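Local coordinates for beta-ketoacyl-[acyl-carrier-protein] synthase FabY (Pseudomonas aeruginosa, PDB 4CW4) that catalyses the condensation of acetyl-CoA with malonyl-[acyl-carrier-protein] to give the acetoacetyl primer that starts fatty acid synthesis, at residues S24-G29 / A580-Y585; F177-L182 / L192-V197; A287-N292 / T481-Q486; Y411-K416 / N544-V549. One frame throughout, in Å; residues are numbered along the deposited sequence.

Contact 1. Residues S24-G29 / A580-Y585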
loop_
_atom_site.group_PDB
_atom_site.type_symbol
_atom_site.label_atom_id
_atom_site.label_comp_id
_atom_site.label_asym_id
_atom_site.label_seq_id
_atom_site.Cartn_x
_atom_site.Cartn_y
_atom_site.Cartn_z
ATOM N N SER A 24 3.141 -14.807 -19.543
ATOM C CA SER A 24 3.802 -15.658 -18.564
ATOM C C SER A 24 3.282 -17.080 -18.528
ATOM O O SER A 24 4.045 -18.002 -18.267
ATOM C CB SER A 24 3.635 -15.058 -17.176
ATOM O OG SER A 24 4.297 -13.824 -17.155
ATOM N N SER A 25 1.985 -17.263 -18.748
ATOM C CA SER A 25 1.407 -18.590 -18.570
ATOM C C SER A 25 2.046 -19.589 -19.530
ATOM O O SER A 25 2.512 -19.228 -20.625
ATOM C CB SER A 25 -0.110 -18.569 -18.741
ATOM O OG SER A 25 -0.470 -18.166 -20.047
ATOM N N PHE A 26 2.090 -20.838 -19.085
ATOM C CA PHE A 26 2.670 -21.932 -19.857
ATOM C C PHE A 26 4.135 -21.702 -20.199
ATOM O O PHE A 26 4.671 -22.328 -21.109
ATOM C CB PHE A 26 1.804 -22.244 -21.084
ATOM C CG PHE A 26 0.371 -22.543 -20.707
ATOM C CD1 PHE A 26 -0.537 -21.499 -20.524
ATOM C CD2 PHE A 26 -0.051 -23.832 -20.450
ATOM C CE1 PHE A 26 -1.837 -21.748 -20.111
ATOM C CE2 PHE A 26 -1.368 -24.098 -20.056
ATOM C CZ PHE A 26 -2.255 -23.051 -19.869
ATOM N N HIS A 27 4.770 -20.828 -19.431
ATOM C CA HIS A 27 6.196 -20.563 -19.525
ATOM C C HIS A 27 6.613 -19.878 -20.824
ATOM O O HIS A 27 7.772 -19.954 -21.197
ATOM C CB HIS A 27 7.003 -21.849 -19.341
ATOM C CG HIS A 27 6.626 -22.607 -18.118
ATOM N ND1 HIS A 27 7.001 -22.196 -16.862
ATOM C CD2 HIS A 27 5.881 -23.725 -17.949
ATOM C CE1 HIS A 27 6.499 -23.027 -15.967
ATOM N NE2 HIS A 27 5.830 -23.970 -16.598
ATOM N N HIS A 28 5.697 -19.207 -21.512
ATOM C CA HIS A 28 6.094 -18.492 -22.737
ATOM C C HIS A 28 7.104 -17.378 -22.508
ATOM O O HIS A 28 8.061 -17.275 -23.256
ATOM C CB HIS A 28 4.884 -17.964 -23.487
ATOM C CG HIS A 28 4.080 -19.050 -24.115
ATOM N ND1 HIS A 28 4.504 -19.726 -25.241
ATOM C CD2 HIS A 28 2.901 -19.606 -23.760
ATOM C CE1 HIS A 28 3.609 -20.647 -25.556
ATOM N NE2 HIS A 28 2.631 -20.600 -24.664
ATOM N N GLY A 29 6.923 -16.575 -21.459
ATOM C CA GLY A 29 7.876 -15.512 -21.163
ATOM C C GLY A 29 9.251 -16.077 -20.849
ATOM O O GLY A 29 10.266 -15.580 -21.313
ATOM N N ALA A 580 -5.629 -31.178 -19.799
ATOM C CA ALA A 580 -6.206 -31.024 -21.130
ATOM C C ALA A 580 -6.941 -29.675 -21.283
ATOM O O ALA A 580 -6.820 -29.009 -22.295
ATOM C CB ALA A 580 -7.134 -32.212 -21.438
ATOM N N ALA A 581 -7.700 -29.267 -20.271
ATOM C CA ALA A 581 -8.398 -27.983 -20.327
ATOM C C ALA A 581 -7.404 -26.812 -20.376
ATOM O O ALA A 581 -7.573 -25.866 -21.162
ATOM C CB ALA A 581 -9.330 -27.855 -19.156
ATOM N N ALA A 582 -6.366 -26.867 -19.546
ATOM C CA ALA A 582 -5.334 -25.831 -19.567
ATOM C C ALA A 582 -4.643 -25.736 -20.918
ATOM O O ALA A 582 -4.434 -24.642 -21.429
ATOM C CB ALA A 582 -4.318 -26.074 -18.466
ATOM N N ARG A 583 -4.270 -26.880 -21.500
ATOM C CA ARG A 583 -3.629 -26.867 -22.813
ATOM C C ARG A 583 -4.546 -26.219 -23.844
ATOM O O ARG A 583 -4.082 -25.515 -24.733
ATOM C CB ARG A 583 -3.284 -28.295 -23.263
ATOM C CG ARG A 583 -2.065 -28.911 -22.616
ATOM C CD ARG A 583 -1.591 -30.152 -23.389
ATOM N NE ARG A 583 -2.572 -31.214 -23.369
ATOM C CZ ARG A 583 -2.676 -32.137 -22.414
ATOM N NH1 ARG A 583 -1.870 -32.135 -21.360
ATOM N NH2 ARG A 583 -3.606 -33.070 -22.509
ATOM N N ALA A 584 -5.847 -26.461 -23.737
ATOM C CA ALA A 584 -6.777 -25.880 -24.697
ATOM C C ALA A 584 -6.822 -24.359 -24.566
ATOM O O ALA A 584 -6.903 -23.642 -25.573
ATOM C CB ALA A 584 -8.146 -26.473 -24.530
ATOM N N TYR A 585 -6.754 -23.856 -23.339
ATOM C CA TYR A 585 -6.645 -22.420 -23.138
ATOM C C TYR A 585 -5.355 -21.886 -23.775
ATOM O O TYR A 585 -5.379 -20.897 -24.479
ATOM C CB TYR A 585 -6.713 -22.031 -21.636
ATOM C CG TYR A 585 -6.198 -20.629 -21.422
ATOM C CD1 TYR A 585 -6.832 -19.558 -22.016
ATOM C CD2 TYR A 585 -5.050 -20.390 -20.689
ATOM C CE1 TYR A 585 -6.346 -18.289 -21.895
ATOM C CE2 TYR A 585 -4.541 -19.103 -20.553
ATOM C CZ TYR A 585 -5.190 -18.064 -21.179
ATOM O OH TYR A 585 -4.729 -16.781 -21.059
#

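Contact 2. Residues F177-L182 / L192-V197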
loop_
_atom_site.group_PDB
_atom_site.type_symbol
_atom_site.label_atom_id
_atom_site.label_comp_id
_atom_site.label_asym_id
_atom_site.label_seq_id
_atom_site.Cartn_x
_atom_site.Cartn_y
_atom_site.Cartn_z
ATOM N N PHE A 177 1.315 -5.207 -28.507
ATOM C CA PHE A 177 0.381 -5.784 -27.560
ATOM C C PHE A 177 -0.187 -4.680 -26.688
ATOM O O PHE A 177 0.564 -3.940 -26.051
ATOM C CB PHE A 177 1.097 -6.819 -26.694
ATOM C CG PHE A 177 0.192 -7.528 -25.728
ATOM C CD1 PHE A 177 -0.846 -8.329 -26.171
ATOM C CD2 PHE A 177 0.367 -7.376 -24.372
ATOM C CE1 PHE A 177 -1.672 -8.998 -25.268
ATOM C CE2 PHE A 177 -0.453 -8.023 -23.468
ATOM C CZ PHE A 177 -1.468 -8.827 -23.913
ATOM N N GLU A 178 -1.505 -4.560 -26.669
ATOM C CA GLU A 178 -2.173 -3.469 -25.957
ATOM C C GLU A 178 -3.268 -4.006 -25.049
ATOM O O GLU A 178 -4.371 -4.296 -25.518
ATOM C CB GLU A 178 -2.776 -2.465 -26.943
ATOM C CG GLU A 178 -1.747 -1.725 -27.802
ATOM C CD GLU A 178 -1.149 -0.513 -27.114
ATOM O OE1 GLU A 178 -1.340 -0.346 -25.883
ATOM O OE2 GLU A 178 -0.483 0.283 -27.817
ATOM N N PRO A 179 -2.981 -4.119 -23.736
ATOM C CA PRO A 179 -3.971 -4.690 -22.819
ATOM C C PRO A 179 -5.321 -3.982 -22.866
ATOM O O PRO A 179 -6.351 -4.639 -22.759
ATOM C CB PRO A 179 -3.316 -4.519 -21.454
ATOM C CG PRO A 179 -1.862 -4.551 -21.735
ATOM C CD PRO A 179 -1.720 -3.806 -23.037
ATOM N N GLY A 180 -5.318 -2.666 -23.055
ATOM C CA GLY A 180 -6.547 -1.910 -23.072
ATOM C C GLY A 180 -7.516 -2.260 -24.186
ATOM O O GLY A 180 -8.712 -1.985 -24.066
ATOM N N GLU A 181 -7.014 -2.847 -25.272
ATOM C CA GLU A 181 -7.859 -3.226 -26.403
ATOM C C GLU A 181 -8.595 -4.537 -26.160
ATOM O O GLU A 181 -9.478 -4.918 -26.934
ATOM C CB GLU A 181 -7.018 -3.357 -27.676
ATOM C CG GLU A 181 -6.337 -2.067 -28.087
ATOM C CD GLU A 181 -5.442 -2.238 -29.308
ATOM O OE1 GLU A 181 -5.211 -3.397 -29.740
ATOM O OE2 GLU A 181 -4.965 -1.211 -29.827
ATOM N N LEU A 182 -8.244 -5.229 -25.085
ATOM C CA LEU A 182 -8.755 -6.582 -24.884
ATOM C C LEU A 182 -10.051 -6.683 -24.096
ATOM O O LEU A 182 -10.619 -7.785 -23.987
ATOM C CB LEU A 182 -7.687 -7.420 -24.200
ATOM C CG LEU A 182 -6.344 -7.545 -24.926
ATOM C CD1 LEU A 182 -5.394 -8.318 -24.044
ATOM C CD2 LEU A 182 -6.489 -8.227 -26.269
ATOM N N LEU A 192 -4.234 -0.900 -14.095
ATOM C CA LEU A 192 -5.461 -1.637 -13.868
ATOM C C LEU A 192 -5.801 -2.502 -15.068
ATOM O O LEU A 192 -6.248 -3.626 -14.891
ATOM C CB LEU A 192 -6.613 -0.713 -13.490
ATOM C CG LEU A 192 -6.379 0.126 -12.227
ATOM C CD1 LEU A 192 -7.706 0.708 -11.727
ATOM C CD2 LEU A 192 -5.666 -0.651 -11.104
ATOM N N GLN A 193 -5.588 -1.984 -16.280
ATOM C CA GLN A 193 -5.744 -2.788 -17.485
ATOM C C GLN A 193 -4.854 -4.027 -17.408
ATOM O O GLN A 193 -5.295 -5.133 -17.696
ATOM C CB GLN A 193 -5.368 -1.970 -18.716
ATOM C CG GLN A 193 -6.200 -0.704 -18.913
ATOM C CD GLN A 193 -5.677 0.156 -20.017
ATOM O OE1 GLN A 193 -4.747 -0.205 -20.724
ATOM N NE2 GLN A 193 -6.287 1.290 -20.188
ATOM N N MET A 194 -3.607 -3.837 -16.999
ATOM C CA MET A 194 -2.652 -4.933 -16.931
ATOM C C MET A 194 -3.059 -5.941 -15.876
ATOM O O MET A 194 -2.917 -7.135 -16.082
ATOM C CB MET A 194 -1.239 -4.398 -16.677
ATOM C CG MET A 194 -0.657 -3.722 -17.915
ATOM S SD MET A 194 0.956 -2.950 -17.709
ATOM C CE MET A 194 1.945 -4.321 -17.114
ATOM N N SER A 195 -3.619 -5.469 -14.770
ATOM C CA SER A 195 -4.045 -6.374 -13.705
ATOM C C SER A 195 -5.194 -7.246 -14.180
ATOM O O SER A 195 -5.207 -8.449 -13.950
ATOM C CB SER A 195 -4.459 -5.604 -12.439
ATOM O OG SER A 195 -4.745 -6.511 -11.387
ATOM N N VAL A 196 -6.180 -6.632 -14.827
ATOM C CA VAL A 196 -7.341 -7.371 -15.317
ATOM C C VAL A 196 -6.905 -8.436 -16.335
ATOM O O VAL A 196 -7.319 -9.594 -16.269
ATOM C CB VAL A 196 -8.387 -6.392 -15.920
ATOM C CG1 VAL A 196 -9.454 -7.110 -16.746
ATOM C CG2 VAL A 196 -9.019 -5.551 -14.811
ATOM N N VAL A 197 -6.048 -8.045 -17.263
ATOM C CA VAL A 197 -5.612 -8.968 -18.316
ATOM C C VAL A 197 -4.708 -10.086 -17.777
ATOM O O VAL A 197 -4.851 -11.265 -18.154
ATOM C CB VAL A 197 -4.959 -8.183 -19.476
ATOM C CG1 VAL A 197 -4.352 -9.088 -20.482
ATOM C CG2 VAL A 197 -6.005 -7.268 -20.115
HETATM O O HOH W 1 -3.221 -0.720 -23.653
#

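Contact 3. Residues A287-N292 / T481-Q486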
loop_
_atom_site.group_PDB
_atom_site.type_symbol
_atom_site.label_atom_id
_atom_site.label_comp_id
_atom_site.label_asym_id
_atom_site.label_seq_id
_atom_site.Cartn_x
_atom_site.Cartn_y
_atom_site.Cartn_z
ATOM N N ALA A 287 10.416 -5.199 -2.914
ATOM C CA ALA A 287 10.149 -6.567 -2.435
ATOM C C ALA A 287 8.668 -6.874 -2.269
ATOM O O ALA A 287 8.291 -7.908 -1.743
ATOM C CB ALA A 287 10.874 -6.811 -1.148
ATOM N N THR A 288 7.819 -5.975 -2.753
ATOM C CA THR A 288 6.383 -6.042 -2.511
ATOM C C THR A 288 5.721 -7.392 -2.821
ATOM O O THR A 288 4.914 -7.873 -2.019
ATOM C CB THR A 288 5.681 -4.883 -3.268
ATOM O OG1 THR A 288 5.896 -3.660 -2.561
ATOM C CG2 THR A 288 4.188 -5.103 -3.432
ATOM N N PHE A 289 6.020 -8.016 -3.958
ATOM C CA PHE A 289 5.296 -9.244 -4.246
ATOM C C PHE A 289 5.518 -10.296 -3.168
ATOM O O PHE A 289 4.593 -11.002 -2.812
ATOM C CB PHE A 289 5.623 -9.801 -5.634
ATOM C CG PHE A 289 5.164 -11.215 -5.816
ATOM C CD1 PHE A 289 3.840 -11.498 -6.091
ATOM C CD2 PHE A 289 6.047 -12.261 -5.668
ATOM C CE1 PHE A 289 3.418 -12.779 -6.245
ATOM C CE2 PHE A 289 5.618 -13.563 -5.817
ATOM C CZ PHE A 289 4.302 -13.823 -6.101
ATOM N N LEU A 290 6.737 -10.393 -2.649
ATOM C CA LEU A 290 7.012 -11.349 -1.594
ATOM C C LEU A 290 6.254 -10.996 -0.313
ATOM O O LEU A 290 5.890 -11.886 0.434
ATOM C CB LEU A 290 8.523 -11.481 -1.343
ATOM C CG LEU A 290 9.340 -12.168 -2.452
ATOM C CD1 LEU A 290 10.806 -12.288 -2.043
ATOM C CD2 LEU A 290 8.774 -13.538 -2.755
ATOM N N TYR A 291 6.022 -9.709 -0.050
ATOM C CA TYR A 291 5.190 -9.335 1.079
ATOM C C TYR A 291 3.741 -9.825 0.915
ATOM O O TYR A 291 3.138 -10.363 1.853
ATOM C CB TYR A 291 5.215 -7.816 1.284
ATOM C CG TYR A 291 6.490 -7.215 1.858
ATOM C CD1 TYR A 291 7.743 -7.621 1.461
ATOM C CD2 TYR A 291 6.423 -6.202 2.787
ATOM C CE1 TYR A 291 8.893 -7.051 1.991
ATOM C CE2 TYR A 291 7.560 -5.623 3.312
ATOM C CZ TYR A 291 8.794 -6.057 2.911
ATOM O OH TYR A 291 9.946 -5.500 3.423
ATOM N N ASN A 292 3.193 -9.680 -0.287
ATOM C CA ASN A 292 1.876 -10.232 -0.578
ATOM C C ASN A 292 1.915 -11.765 -0.462
ATOM O O ASN A 292 0.976 -12.394 0.025
ATOM C CB ASN A 292 1.417 -9.828 -1.990
ATOM C CG ASN A 292 0.840 -8.429 -2.055
ATOM O OD1 ASN A 292 0.282 -7.915 -1.082
ATOM N ND2 ASN A 292 0.943 -7.825 -3.227
ATOM N N THR A 481 6.132 -5.612 -8.835
ATOM C CA THR A 481 5.975 -6.911 -9.472
ATOM C C THR A 481 7.309 -7.634 -9.636
ATOM O O THR A 481 7.347 -8.760 -10.117
ATOM C CB THR A 481 5.297 -6.707 -10.842
ATOM O OG1 THR A 481 4.190 -5.821 -10.660
ATOM C CG2 THR A 481 4.802 -8.011 -11.448
ATOM N N ALA A 482 8.395 -7.001 -9.208
ATOM C CA ALA A 482 9.721 -7.536 -9.499
ATOM C C ALA A 482 9.897 -8.989 -9.040
ATOM O O ALA A 482 10.383 -9.833 -9.780
ATOM C CB ALA A 482 10.787 -6.677 -8.889
ATOM N N SER A 483 9.524 -9.291 -7.806
ATOM C CA SER A 483 9.738 -10.631 -7.295
ATOM C C SER A 483 8.726 -11.635 -7.816
ATOM O O SER A 483 8.965 -12.825 -7.708
ATOM C CB SER A 483 9.871 -10.651 -5.768
ATOM O OG SER A 483 8.785 -10.006 -5.116
ATOM N N ALA A 484 7.639 -11.177 -8.419
ATOM C CA ALA A 484 6.760 -12.067 -9.171
ATOM C C ALA A 484 7.415 -12.455 -10.515
ATOM O O ALA A 484 7.347 -13.596 -10.925
ATOM C CB ALA A 484 5.388 -11.434 -9.411
ATOM N N ASP A 485 8.045 -11.506 -11.198
ATOM C CA ASP A 485 8.828 -11.844 -12.391
ATOM C C ASP A 485 9.863 -12.931 -12.050
ATOM O O ASP A 485 10.106 -13.855 -12.830
ATOM C CB ASP A 485 9.579 -10.618 -12.947
ATOM C CG ASP A 485 8.662 -9.556 -13.538
ATOM O OD1 ASP A 485 7.538 -9.877 -13.993
ATOM O OD2 ASP A 485 9.113 -8.384 -13.582
ATOM N N GLN A 486 10.505 -12.791 -10.889
ATOM C CA GLN A 486 11.464 -13.800 -10.420
ATOM C C GLN A 486 10.811 -15.164 -10.202
ATOM O O GLN A 486 11.290 -16.185 -10.706
ATOM C CB GLN A 486 12.168 -13.340 -9.132
ATOM C CG GLN A 486 13.041 -12.102 -9.275
ATOM C CD GLN A 486 13.514 -11.597 -7.909
ATOM O OE1 GLN A 486 12.746 -11.032 -7.134
ATOM N NE2 GLN A 486 14.757 -11.816 -7.609
HETATM O O HOH W 2 8.707 -7.314 -5.848
#

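Contact 4. Residues Y411-K416 / N544-V549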
loop_
_atom_site.group_PDB
_atom_site.type_symbol
_atom_site.label_atom_id
_atom_site.label_comp_id
_atom_site.label_asym_id
_atom_site.label_seq_id
_atom_site.Cartn_x
_atom_site.Cartn_y
_atom_site.Cartn_z
ATOM N N TYR A 411 20.555 -10.037 5.022
ATOM C CA TYR A 411 21.317 -11.149 5.601
ATOM C C TYR A 411 20.372 -12.110 6.304
ATOM O O TYR A 411 20.476 -13.322 6.183
ATOM C CB TYR A 411 22.382 -10.657 6.587
ATOM C CG TYR A 411 23.630 -10.103 5.939
ATOM C CD1 TYR A 411 23.710 -8.759 5.586
ATOM C CD2 TYR A 411 24.733 -10.917 5.685
ATOM C CE1 TYR A 411 24.843 -8.241 4.991
ATOM C CE2 TYR A 411 25.878 -10.402 5.089
ATOM C CZ TYR A 411 25.916 -9.059 4.739
ATOM O OH TYR A 411 27.029 -8.504 4.151
ATOM N N LEU A 412 19.466 -11.529 7.076
ATOM C CA LEU A 412 18.522 -12.282 7.883
ATOM C C LEU A 412 17.508 -13.032 7.016
ATOM O O LEU A 412 17.226 -14.202 7.276
ATOM C CB LEU A 412 17.800 -11.358 8.856
ATOM C CG LEU A 412 18.582 -10.938 10.108
ATOM C CD1 LEU A 412 19.896 -10.255 9.799
ATOM C CD2 LEU A 412 17.721 -10.039 10.969
ATOM N N THR A 413 16.970 -12.375 5.987
ATOM C CA THR A 413 15.966 -13.036 5.158
ATOM C C THR A 413 16.567 -14.218 4.397
ATOM O O THR A 413 15.960 -15.281 4.327
ATOM C CB THR A 413 15.229 -12.076 4.186
ATOM O OG1 THR A 413 16.096 -11.614 3.142
ATOM C CG2 THR A 413 14.678 -10.858 4.921
ATOM N N VAL A 414 17.747 -14.039 3.819
ATOM C CA VAL A 414 18.365 -15.123 3.061
ATOM C C VAL A 414 18.752 -16.288 3.980
ATOM O O VAL A 414 18.480 -17.441 3.673
ATOM C CB VAL A 414 19.579 -14.636 2.237
ATOM C CG1 VAL A 414 20.229 -15.800 1.498
ATOM C CG2 VAL A 414 19.135 -13.537 1.240
ATOM N N ALA A 415 19.369 -15.977 5.113
ATOM C CA ALA A 415 19.769 -17.013 6.059
ATOM C C ALA A 415 18.558 -17.803 6.525
ATOM O O ALA A 415 18.585 -19.042 6.533
ATOM C CB ALA A 415 20.502 -16.415 7.247
ATOM N N LYS A 416 17.500 -17.108 6.939
ATOM C CA LYS A 416 16.312 -17.816 7.435
ATOM C C LYS A 416 15.667 -18.645 6.324
ATOM O O LYS A 416 15.154 -19.744 6.564
ATOM C CB LYS A 416 15.281 -16.847 8.017
ATOM C CG LYS A 416 15.710 -16.182 9.295
ATOM C CD LYS A 416 14.639 -15.253 9.822
ATOM C CE LYS A 416 13.451 -16.021 10.358
ATOM N NZ LYS A 416 12.366 -15.155 10.877
ATOM N N ASN A 544 13.344 -5.917 2.837
ATOM C CA ASN A 544 14.057 -7.091 2.333
ATOM C C ASN A 544 13.160 -8.299 2.471
ATOM O O ASN A 544 12.446 -8.432 3.462
ATOM C CB ASN A 544 15.336 -7.370 3.135
ATOM C CG ASN A 544 16.243 -6.159 3.244
ATOM O OD1 ASN A 544 17.046 -5.876 2.349
ATOM N ND2 ASN A 544 16.123 -5.432 4.345
ATOM N N ALA A 545 13.222 -9.206 1.503
ATOM C CA ALA A 545 12.462 -10.445 1.596
ATOM C C ALA A 545 13.136 -11.543 0.826
ATOM O O ALA A 545 13.781 -11.282 -0.190
ATOM C CB ALA A 545 11.024 -10.258 1.096
ATOM N N SER A 546 12.976 -12.774 1.324
ATOM C CA SER A 546 13.409 -13.953 0.592
ATOM C C SER A 546 12.337 -15.023 0.679
ATOM O O SER A 546 11.771 -15.262 1.751
ATOM C CB SER A 546 14.728 -14.503 1.142
ATOM O OG SER A 546 15.726 -13.509 1.164
ATOM N N GLY A 547 12.027 -15.633 -0.460
ATOM C CA GLY A 547 11.030 -16.686 -0.529
ATOM C C GLY A 547 11.601 -18.039 -0.902
ATOM O O GLY A 547 12.606 -18.117 -1.624
ATOM N N VAL A 548 10.932 -19.096 -0.451
ATOM C CA VAL A 548 11.330 -20.472 -0.742
ATOM C C VAL A 548 10.280 -21.131 -1.630
ATOM O O VAL A 548 9.102 -21.212 -1.270
ATOM C CB VAL A 548 11.486 -21.289 0.562
ATOM C CG1 VAL A 548 11.950 -22.706 0.249
ATOM C CG2 VAL A 548 12.466 -20.611 1.496
ATOM N N VAL A 549 10.721 -21.611 -2.787
ATOM C CA VAL A 549 9.846 -22.282 -3.739
ATOM C C VAL A 549 10.384 -23.685 -3.994
ATOM O O VAL A 549 11.568 -23.858 -4.274
ATOM C CB VAL A 549 9.784 -21.521 -5.096
ATOM C CG1 VAL A 549 8.656 -22.072 -5.967
ATOM C CG2 VAL A 549 9.649 -20.023 -4.889
#

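Contact 1. Residues S24-G29 / A580-Y585
F26 and R583 mark the nearest backbone approach, with CA atoms 8.5 Å apart. Segment 24-29 is a turn that runs into helix 28-33, and H27 takes the N-cap position. Segment 580-585 is a piece of the long helix 565-590. The contact joins the N-terminal part of this ketosynthase of the thiolase-like superfamily to a late C-terminal helix. At this separation the backbones do not meet, and side chains bridge them.

F26 does most of the bridging. Its CG sits anti to the carbonyl carbon (chi1 -55°), and the CB bond points toward the helix. F26 has positive phi and psi, a left-handed backbone conformation within the turn. The far end of the ring meets the helix backbone, with F26 CZ 3.1 Å from A582 O. The methyl of A582 lies in the plane of the F26 ring, at its edge, with CB 3.9 Å from CE2.

Y585 meets the ring at CE1, near its plane, while A582 lies at the CE2 and CZ edge. The two aromatic rings meet rim to rim, with planes at 50° and centroids 6.0 Å apart, and neither covers the other's face.

No hydrogen bond runs directly between the segments. Instead, D201 OD1 accepts from both S25 OG and Y585 OH, which links them through helix 190-204. H28 NE2 is bonded to OD1 of D586, the residue after Y585 on helix 565-590. The tightest meeting of the two rings is F26 CE1 against Y585 CD2, at 3.5 Å.

Contact 2. Residues F177-L182 / L192-V197
V197 packs its two methyls against different residues of segment 177-182. CG1 stands anti to the backbone N (chi1 173°) and meets L182 CD1 at 3.8 Å; the L182 side chain runs roughly perpendicular to that of V197. CG2 faces P179 and lies 3.7 Å from P179 O and 4.1 Å from P179 CB. The proline ring also reaches M194. P179 CG touches M194 CG at 4.1 Å, and the ring and the M194 chain run alongside each other in the same direction.

The polar end of the contact is at G180. The extended chain of Q193 brings OE1 to 3.4 Å from G180 CA. The backbone N of G180 is equally near but badly angled, so no direct hydrogen bond forms. A water bonds firmly within segment 177-182, accepting from G180 N at 2.9 Å and donating to E178 OE1. Its reach across to Q193 OE1 is only a weak bond.

P179, G180 and E181 form a short 3-10 turn in the connection between strand 169-171 and helix 190-204, so the connection folds back on the helix it leads into. The same helix also meets helix 263-273 through L192 and S195, and strand 307-314 through M194 and S195. F177 also meets the ring of Y18 on strand 10-19.

Contact 3. Residues A287-N292 / T481-Q486
The N-terminal turns of helices 288-301 and 482-496 cross at 78°, with axes 8.0 Å apart and the CA atoms of F289 and S483 only 5.6 Å apart. S483 points at the other helix. It has two modelled conformers. In the one described here, OG lies between its own backbone N and carbonyl carbon (chi1 53°) and is 3.2 Å from F289 CB, in the plane of the ring and at its edge. The bond from L290 N to S483 OG is weak, bent to 128°, and remains tentative because it rests on this conformer. L290 CG also lies 3.5 Å from S483 OG.

This is the buried centre of the thiolase-like fold, where the two helices pack between layers of strands. Helix 288-301 follows directly on C286, the inferred active-site cysteine, and A287 at its N-cap also lies near the predicted active-site H439.

F289 has its CG anti to the backbone N, which lays the ring flat against A484. The methyl of A484 makes a CH-pi contact over one face, with CB 3.7 Å from the ring centroid. V310 and N312 of strand 307-314 also touch the F289 side chain. A water accepts from S483 N at 2.9 Å and, weakly, from F289 N.

Contact 4. Residues Y411-K416 / N544-V549
T413 and S546 meet through their hydroxyls. T413 OG1 donates to S546 OG at 2.8 Å, the one direct hydrogen bond between helix 409-425 and strand 543-550 here. With chi1 of T413 at 70°, OG1 is flanked by the backbone N and C, and the hydroxyl faces the strand. Its methyl takes the other branch and rests on the strand backbone, with T413 CG2 3.6 Å from N544 O. S546 CB in turn lies 3.5 Å from T413 O. V414 adds a methyl, and its CG2 is 3.4 Å from S546 OG. V414 N is equally near that oxygen, but the angle is poor and no bond forms.

The next shell fixes both hydroxyls. N410 ND2 bonds to T413 OG1, and N536 OD1 of the adjacent strand 532-539 bonds to S546 OG. Both polar groups are therefore satisfied although buried. N544 ND2 is held by D397 OD1 and the carbonyl oxygen of N395. Further out, K416 NZ makes a salt bridge with D220 of the second subunit, so this helix also takes part in the dimer.

Helix and strand run nearly parallel, at 10°, with axes 6.9 Å apart. The strand lies antiparallel between strands 387-394 and 532-539. A helix laid over a central strand in this way belongs to the layered alpha/beta architecture of the thiolase fold.

Contacts 3 and 4 are buried; contacts 1 and 2 are only partly so. Contacts 3 and 4 also touch each other: L290 and Y291 of contact 3 pack on A545 of contact 4, so helix 288-301 and helix 409-425 both pack on strand 543-550. Contacts 1 and 2 lie about 18 Å apart, centre to centre, and do not touch. They are related through helix 190-204, which carries segment 192-197 and also D201, the shared partner of S25 and Y585. Chemistry follows place. Near the active site, contacts 3 and 4 bring buried hydroxyls to a backbone N or to each other. Away from it, contact 1 rests on aromatic packing and contact 2 on aliphatic packing, with a water that reaches across only weakly.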